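Local coordinates for protein ComZ (Thermus thermophilus, PDB 6QVI) that is a competence-associated pilin that probably acts as a DNA receptor at the pilus tip during natural DNA uptake, at residues Val160-Asn165 against Tyr172-Asn177; Met449-Ala454 against Asn503-Leu508. All coordinates share one frame; numbering follows the deposited sequence.

Contact 1: residues Val160-Asn165 against Tyr172-Asn177; sequences VYVVGN and YVIEAN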
ATOM      1  N   VAL A 160       5.610  -9.530  -2.261  1.00 50.98           N
ATOM      2  CA  VAL A 160       5.357  -9.597  -3.675  1.00 61.40           C
ATOM      3  C   VAL A 160       3.971 -10.188  -3.843  1.00 58.94           C
ATOM      4  O   VAL A 160       3.726 -11.266  -3.423  1.00 64.79           O
ATOM      5  CB  VAL A 160       6.389 -10.359  -4.521  1.00 58.70           C
ATOM      6  CG1 VAL A 160       7.673 -10.624  -3.813  1.00 71.83           C
ATOM      7  CG2 VAL A 160       5.824 -11.619  -5.083  1.00 56.69           C
ATOM      8  N   TYR A 161       3.061  -9.441  -4.439  1.00 56.11           N
ATOM      9  CA  TYR A 161       1.700  -9.861  -4.671  1.00 55.89           C
ATOM     10  C   TYR A 161       1.556 -10.066  -6.143  1.00 58.24           C
ATOM     11  O   TYR A 161       1.982  -9.261  -6.901  1.00 51.29           O
ATOM     12  CB  TYR A 161       0.770  -8.739  -4.220  1.00 43.91           C
ATOM     13  CG  TYR A 161      -0.726  -8.985  -4.291  1.00 64.36           C
ATOM     14  CD1 TYR A 161      -1.352  -9.211  -5.471  1.00 63.63           C
ATOM     15  CD2 TYR A 161      -1.507  -8.913  -3.170  1.00 60.13           C
ATOM     16  CE1 TYR A 161      -2.700  -9.410  -5.533  1.00 71.31           C
ATOM     17  CE2 TYR A 161      -2.856  -9.101  -3.228  1.00 53.99           C
ATOM     18  CZ  TYR A 161      -3.440  -9.351  -4.416  1.00 63.33           C
ATOM     19  OH  TYR A 161      -4.773  -9.541  -4.495  1.00 53.59           O
ATOM     20  N   VAL A 162       0.991 -11.171  -6.559  1.00 51.29           N
ATOM     21  CA  VAL A 162       0.805 -11.408  -7.954  1.00 58.96           C
ATOM     22  C   VAL A 162      -0.644 -11.742  -8.139  1.00 63.42           C
ATOM     23  O   VAL A 162      -1.175 -12.480  -7.368  1.00 75.01           O
ATOM     24  CB  VAL A 162       1.625 -12.600  -8.387  1.00 59.58           C
ATOM     25  CG1 VAL A 162       1.375 -12.903  -9.831  1.00 45.65           C
ATOM     26  CG2 VAL A 162       3.079 -12.329  -8.169  1.00 46.11           C
ATOM     27  N   VAL A 163      -1.307 -11.201  -9.144  1.00 57.62           N
ATOM     28  CA  VAL A 163      -2.698 -11.555  -9.307  1.00 63.96           C
ATOM     29  C   VAL A 163      -2.918 -12.813 -10.118  1.00 68.68           C
ATOM     30  O   VAL A 163      -3.678 -13.644  -9.715  1.00 70.61           O
ATOM     31  CB  VAL A 163      -3.631 -10.378  -9.660  1.00 49.24           C
ATOM     32  CG1 VAL A 163      -2.944  -9.063  -9.546  1.00 47.22           C
ATOM     33  CG2 VAL A 163      -4.325 -10.533 -10.974  1.00 62.94           C
ATOM     34  N   GLY A 164      -2.233 -12.992 -11.228  1.00 51.89           N
ATOM     35  CA  GLY A 164      -2.412 -14.193 -12.006  1.00 61.62           C
ATOM     36  C   GLY A 164      -3.467 -14.106 -13.071  1.00 66.27           C
ATOM     37  O   GLY A 164      -4.010 -13.064 -13.297  1.00 66.33           O
ATOM     38  N   ASN A 165      -3.759 -15.217 -13.720  1.00 71.09           N
ATOM     39  CA  ASN A 165      -4.758 -15.249 -14.765  1.00 79.96           C
ATOM     40  C   ASN A 165      -5.931 -16.069 -14.317  1.00 83.51           C
ATOM     41  O   ASN A 165      -5.897 -17.271 -14.356  1.00 86.64           O
ATOM     42  CB  ASN A 165      -4.158 -15.849 -16.020  1.00 88.54           C
ATOM     43  CG  ASN A 165      -5.173 -16.091 -17.103  1.00 89.53           C
ATOM     44  OD1 ASN A 165      -6.346 -15.797 -16.961  1.00 94.61           O
ATOM     45  ND2 ASN A 165      -4.713 -16.629 -18.204  1.00 88.14           N
ATOM     46  N   TYR A 172       1.786 -22.170 -12.852  1.00 68.33           N
ATOM     47  CA  TYR A 172       2.923 -21.675 -12.105  1.00 63.41           C
ATOM     48  C   TYR A 172       3.195 -20.241 -12.526  1.00 61.42           C
ATOM     49  O   TYR A 172       3.549 -19.942 -13.668  1.00 75.47           O
ATOM     50  CB  TYR A 172       4.131 -22.588 -12.300  1.00 63.58           C
ATOM     51  CG  TYR A 172       3.844 -23.963 -11.758  1.00 67.06           C
ATOM     52  CD1 TYR A 172       3.306 -24.956 -12.571  1.00 74.60           C
ATOM     53  CD2 TYR A 172       4.045 -24.258 -10.411  1.00 66.05           C
ATOM     54  CE1 TYR A 172       3.012 -26.224 -12.062  1.00 77.70           C
ATOM     55  CE2 TYR A 172       3.743 -25.521  -9.894  1.00 67.16           C
ATOM     56  CZ  TYR A 172       3.233 -26.491 -10.722  1.00 76.49           C
ATOM     57  OH  TYR A 172       2.947 -27.739 -10.207  1.00 85.69           O
ATOM     58  N   VAL A 173       2.946 -19.336 -11.603  1.00 58.73           N
ATOM     59  CA  VAL A 173       3.091 -17.910 -11.860  1.00 59.77           C
ATOM     60  C   VAL A 173       4.425 -17.409 -11.337  1.00 53.91           C
ATOM     61  O   VAL A 173       4.804 -16.260 -11.590  1.00 52.67           O
ATOM     62  CB  VAL A 173       1.846 -17.267 -11.199  1.00 64.19           C
ATOM     63  CG1 VAL A 173       2.081 -15.856 -10.788  1.00 67.61           C
ATOM     64  CG2 VAL A 173       0.612 -17.387 -12.111  1.00 71.10           C
ATOM     65  N   ILE A 174       5.144 -18.254 -10.606  1.00 61.21           N
ATOM     66  CA  ILE A 174       6.484 -18.021 -10.094  1.00 63.20           C
ATOM     67  C   ILE A 174       7.158 -19.377 -10.092  1.00 67.39           C
ATOM     68  O   ILE A 174       6.752 -20.250  -9.333  1.00 60.44           O
ATOM     69  CB  ILE A 174       6.465 -17.426  -8.675  1.00 65.33           C
ATOM     70  CG1 ILE A 174       5.848 -16.027  -8.673  1.00 66.11           C
ATOM     71  CG2 ILE A 174       7.866 -17.424  -8.087  1.00 67.10           C
ATOM     72  CD1 ILE A 174       5.711 -15.433  -7.283  1.00 67.49           C
ATOM     73  N   GLU A 175       8.065 -19.620 -11.031  1.00 85.27           N
ATOM     74  CA  GLU A 175       8.859 -20.852 -11.075  1.00 90.00           C
ATOM     75  C   GLU A 175      10.291 -20.516 -10.677  1.00 90.66           C
ATOM     76  O   GLU A 175      11.196 -20.486 -11.505  1.00 91.44           O
ATOM     77  CB  GLU A 175       8.808 -21.533 -12.467  1.00 94.94           C
ATOM     78  CG  GLU A 175       7.422 -21.918 -12.971  1.00101.36           C
ATOM     79  CD  GLU A 175       7.408 -23.222 -13.787  1.00110.23           C
ATOM     80  OE1 GLU A 175       8.163 -24.165 -13.450  1.00114.09           O
ATOM     81  OE2 GLU A 175       6.636 -23.297 -14.773  1.00112.72           O
ATOM     82  N   ALA A 176      10.477 -20.187  -9.406  1.00 94.12           N
ATOM     83  CA  ALA A 176      11.779 -19.755  -8.918  1.00101.63           C
ATOM     84  C   ALA A 176      12.536 -20.988  -8.449  1.00114.88           C
ATOM     85  O   ALA A 176      12.040 -21.748  -7.608  1.00117.70           O
ATOM     86  CB  ALA A 176      11.648 -18.739  -7.788  1.00100.59           C
ATOM     87  N   ASN A 177      13.735 -21.189  -8.996  1.00128.39           N
ATOM     88  CA  ASN A 177      14.567 -22.345  -8.677  1.00134.99           C
ATOM     89  C   ASN A 177      16.000 -21.849  -8.460  1.00128.85           C
ATOM     90  O   ASN A 177      16.931 -22.232  -9.153  1.00132.35           O
ATOM     91  CB  ASN A 177      14.501 -23.363  -9.817  1.00145.84           C
ATOM     92  CG  ASN A 177      13.069 -23.776 -10.160  1.00150.86           C
ATOM     93  OD1 ASN A 177      12.243 -24.007  -9.277  1.00152.20           O
ATOM     94  ND2 ASN A 177      12.766 -23.837 -11.467  1.00151.42           N
TER

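Contact 2: residues Met449-Ala454 against Asn503-Leu508; sequences MAPVYA and NRPALL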
ATOM      1  N   MET A 449      14.549   6.435  -6.114  1.00 83.20           N
ATOM      2  CA  MET A 449      13.781   6.341  -4.888  1.00 84.82           C
ATOM      3  C   MET A 449      12.437   6.987  -5.185  1.00 83.23           C
ATOM      4  O   MET A 449      12.301   8.216  -5.166  1.00 84.88           O
ATOM      5  CB  MET A 449      14.560   6.982  -3.742  1.00 93.03           C
ATOM      6  CG  MET A 449      13.769   7.386  -2.532  1.00103.88           C
ATOM      7  SD  MET A 449      14.917   7.939  -1.234  1.00115.34           S
ATOM      8  CE  MET A 449      15.818   6.446  -0.854  1.00108.18           C
ATOM      9  N   ALA A 450      11.477   6.147  -5.535  1.00 75.10           N
ATOM     10  CA  ALA A 450      10.172   6.627  -5.940  1.00 73.01           C
ATOM     11  C   ALA A 450       9.180   5.474  -5.954  1.00 68.64           C
ATOM     12  O   ALA A 450       9.559   4.351  -6.295  1.00 76.46           O
ATOM     13  CB  ALA A 450      10.276   7.257  -7.331  1.00 68.49           C
ATOM     14  N   PRO A 451       7.909   5.695  -5.621  1.00 62.95           N
ATOM     15  CA  PRO A 451       6.902   4.667  -5.900  1.00 56.12           C
ATOM     16  C   PRO A 451       6.565   4.774  -7.378  1.00 54.95           C
ATOM     17  O   PRO A 451       6.458   5.876  -7.924  1.00 56.94           O
ATOM     18  CB  PRO A 451       5.719   5.060  -5.016  1.00 49.83           C
ATOM     19  CG  PRO A 451       5.820   6.533  -4.937  1.00 61.16           C
ATOM     20  CD  PRO A 451       7.314   6.879  -4.980  1.00 64.54           C
ATOM     21  N   VAL A 452       6.495   3.626  -8.040  1.00 46.56           N
ATOM     22  CA  VAL A 452       6.394   3.557  -9.483  1.00 48.91           C
ATOM     23  C   VAL A 452       5.229   2.673  -9.921  1.00 45.43           C
ATOM     24  O   VAL A 452       5.056   1.560  -9.408  1.00 50.87           O
ATOM     25  CB  VAL A 452       7.741   3.033 -10.007  1.00 64.10           C
ATOM     26  CG1 VAL A 452       7.573   2.323 -11.330  1.00 72.62           C
ATOM     27  CG2 VAL A 452       8.772   4.183 -10.057  1.00 58.42           C
ATOM     28  N   TYR A 453       4.482   3.127 -10.932  1.00 46.15           N
ATOM     29  CA  TYR A 453       3.464   2.323 -11.618  1.00 47.64           C
ATOM     30  C   TYR A 453       3.773   2.239 -13.109  1.00 54.04           C
ATOM     31  O   TYR A 453       3.848   3.271 -13.793  1.00 50.78           O
ATOM     32  CB  TYR A 453       2.058   2.907 -11.492  1.00 42.77           C
ATOM     33  CG  TYR A 453       1.029   2.174 -12.337  1.00 42.81           C
ATOM     34  CD1 TYR A 453       0.715   2.627 -13.600  1.00 55.12           C
ATOM     35  CD2 TYR A 453       0.452   0.976 -11.918  1.00 42.65           C
ATOM     36  CE1 TYR A 453      -0.193   1.977 -14.395  1.00 49.23           C
ATOM     37  CE2 TYR A 453      -0.474   0.313 -12.711  1.00 42.05           C
ATOM     38  CZ  TYR A 453      -0.781   0.837 -13.963  1.00 43.18           C
ATOM     39  OH  TYR A 453      -1.680   0.246 -14.828  1.00 51.00           O
ATOM     40  N   ALA A 454       3.814   1.018 -13.625  1.00 52.33           N
ATOM     41  CA  ALA A 454       3.964   0.760 -15.050  1.00 52.87           C
ATOM     42  C   ALA A 454       2.801  -0.107 -15.513  1.00 57.15           C
ATOM     43  O   ALA A 454       2.730  -1.293 -15.164  1.00 60.71           O
ATOM     44  CB  ALA A 454       5.298   0.078 -15.356  1.00 47.80           C
ATOM     45  N   ASN A 503       1.065  12.512   2.810  1.00131.08           N
ATOM     46  CA  ASN A 503       2.318  12.787   2.114  1.00132.05           C
ATOM     47  C   ASN A 503       2.727  11.592   1.233  1.00125.15           C
ATOM     48  O   ASN A 503       3.911  11.284   1.067  1.00132.31           O
ATOM     49  CB  ASN A 503       3.415  13.159   3.133  1.00140.32           C
ATOM     50  CG  ASN A 503       4.684  13.655   2.489  1.00147.26           C
ATOM     51  OD1 ASN A 503       4.815  13.667   1.263  1.00149.51           O
ATOM     52  ND2 ASN A 503       5.630  14.068   3.311  1.00150.02           N
ATOM     53  N   ARG A 504       1.733  10.912   0.672  1.00107.56           N
ATOM     54  CA  ARG A 504       1.804   9.869  -0.348  1.00 86.17           C
ATOM     55  C   ARG A 504       1.266  10.419  -1.653  1.00 85.89           C
ATOM     56  O   ARG A 504       0.179  11.013  -1.632  1.00 87.36           O
ATOM     57  CB  ARG A 504       0.959   8.687   0.095  1.00 81.28           C
ATOM     58  CG  ARG A 504       0.668   7.627  -0.918  1.00 80.85           C
ATOM     59  CD  ARG A 504       0.665   6.249  -0.275  1.00 84.20           C
ATOM     60  NE  ARG A 504      -0.014   5.296  -1.149  1.00 98.13           N
ATOM     61  CZ  ARG A 504       0.569   4.631  -2.146  1.00108.41           C
ATOM     62  NH1 ARG A 504       1.864   4.800  -2.424  1.00107.30           N
ATOM     63  NH2 ARG A 504      -0.150   3.791  -2.879  1.00112.11           N
ATOM     64  N   PRO A 505       1.926  10.210  -2.813  1.00 79.91           N
ATOM     65  CA  PRO A 505       1.402  10.811  -4.044  1.00 72.05           C
ATOM     66  C   PRO A 505      -0.055  10.443  -4.270  1.00 75.83           C
ATOM     67  O   PRO A 505      -0.385   9.276  -4.520  1.00 76.93           O
ATOM     68  CB  PRO A 505       2.314  10.232  -5.132  1.00 64.97           C
ATOM     69  CG  PRO A 505       3.594   9.965  -4.439  1.00 64.72           C
ATOM     70  CD  PRO A 505       3.233   9.559  -3.033  1.00 70.38           C
ATOM     71  N   ALA A 506      -0.924  11.460  -4.184  1.00 74.17           N
ATOM     72  CA  ALA A 506      -2.367  11.255  -4.268  1.00 69.80           C
ATOM     73  C   ALA A 506      -2.764  10.490  -5.533  1.00 78.13           C
ATOM     74  O   ALA A 506      -3.740   9.715  -5.515  1.00 79.82           O
ATOM     75  CB  ALA A 506      -3.095  12.601  -4.204  1.00 64.87           C
ATOM     76  N   LEU A 507      -2.062  10.709  -6.663  1.00 66.30           N
ATOM     77  CA  LEU A 507      -2.631  10.113  -7.861  1.00 64.33           C
ATOM     78  C   LEU A 507      -2.077   8.717  -8.157  1.00 62.97           C
ATOM     79  O   LEU A 507      -2.377   8.146  -9.217  1.00 57.67           O
ATOM     80  CB  LEU A 507      -2.464  11.044  -9.064  1.00 61.03           C
ATOM     81  CG  LEU A 507      -3.069  12.446  -8.907  1.00 66.97           C
ATOM     82  CD1 LEU A 507      -2.633  13.256 -10.160  1.00 63.22           C
ATOM     83  CD2 LEU A 507      -4.578  12.531  -8.655  1.00 53.47           C
ATOM     84  N   LEU A 508      -1.448   8.107  -7.201  1.00 61.07           N
ATOM     85  CA  LEU A 508      -1.019   6.724  -7.282  1.00 65.68           C
ATOM     86  C   LEU A 508      -2.122   5.813  -6.725  1.00 69.45           C
ATOM     87  O   LEU A 508      -3.036   6.277  -6.051  1.00 70.50           O
ATOM     88  CB  LEU A 508       0.259   6.548  -6.465  1.00 64.53           C
ATOM     89  CG  LEU A 508       1.616   6.727  -7.121  1.00 70.08           C
ATOM     90  CD1 LEU A 508       2.056   5.455  -7.837  1.00 73.27           C
ATOM     91  CD2 LEU A 508       1.557   7.887  -8.082  1.00 75.09           C
TER

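Contact 1: residues Val160-Asn165 against Tyr172-Asn177
V162 and I174 meet across the inside of a coil of the β-solenoid domain, where two faces of the coil turn their aliphatic side chains toward each other. V160 and V162 come from strand 160-162, and I174 and V173 from the chain that turns a corner at V173 into the next face. The I174 side chain is extended beyond CB (chi2 176°), which carries its CD1 across to 4.2 Å from V162 CG2. The same I174 CD1 also lies 4.4 Å from V160 CG2, two residues back along the strand, so one isoleucine tip spans two residues that lie on the same side of the strand. V162 divides its branches between two partners: with CG1 anti to the backbone N (chi1 177°), that methyl is directed to V173 while CG2 serves I174. V162 and V173 run alongside each other with opposite directions from root to tip; their closest modelled approach is doubtful. Further along, G164 CA lies 4.4 Å from V173 CG2.

W149 adjoins both V162 and V173, and L212 of the next strand along the solenoid touches V160 and I174. Between strands the ladder is polar, with backbone hydrogen bonds joining V160 to S211 and V162 to R213. Across the coil, by contrast, the contact is made of buried carbon, consistent with the two faces being held by hydrophobic burial.

Contact 2: residues Met449-Ala454 against Asn503-Leu508
L508 N donates to P505 O at 3.1 Å, closing the type I β turn that presents both residues to the strand 451-454. That strand is part of one coil of the β-solenoid, lying parallel to 432-437 and 469-472, and the turn belongs to the loop that follows strand 491-496 and leads to the last strand, 517-529. The turn thus packs a returning connection against one face of the solenoid, and P451 and Y453 are the residues that the strand turns toward it.

The two prolines meet through their ring carbons. P451 CG lies 4.1 Å from P505 CG, the rings meeting at a slant, with these corners as the closest atoms. I499 and S469 also adjoin P451, while T400 of strand 398-406 touches P505 and L508.

L508 makes the second point of contact, its CD1 methyl lying near the strand between two residues. L508 CD1 is 4.4 Å from the carbonyl oxygen P451 O, a loose approach. V452 between them turns its side chain away, and its backbone bonds to S469 and I471 in the neighbouring strand.

Y453 offers the turn its root alone. With CG anti to the backbone N (chi1 173°), the ring leads away from L508 and meets W294 edge-to-face; W294 in turn donates NE1 to L507 O, linking the turn and the tyrosine through one indole. What remains for L508 is the tyrosine methylene, with Y453 CB 4.5 Å from L508 CD1.

In the fold
Contacts 1 and 2 belong to the same β-solenoid domain and follow one another along the chain, the first closing before the second opens. Their centres are about 23 Å apart and their nearest atoms about 10 Å, so they do not touch. A parallel ladder joins them: strand 160-162 of contact 1 pairs with 139-141, which pairs with 469-472, itself the neighbour of 451-454 in contact 2. Contact 1 spans a single coil between nearby parts of the chain, whereas contact 2 brings a distant loop back onto a strand. The centre of contact 2 is about 10 Å from the centre of the chain, that of contact 1 about 19 Å.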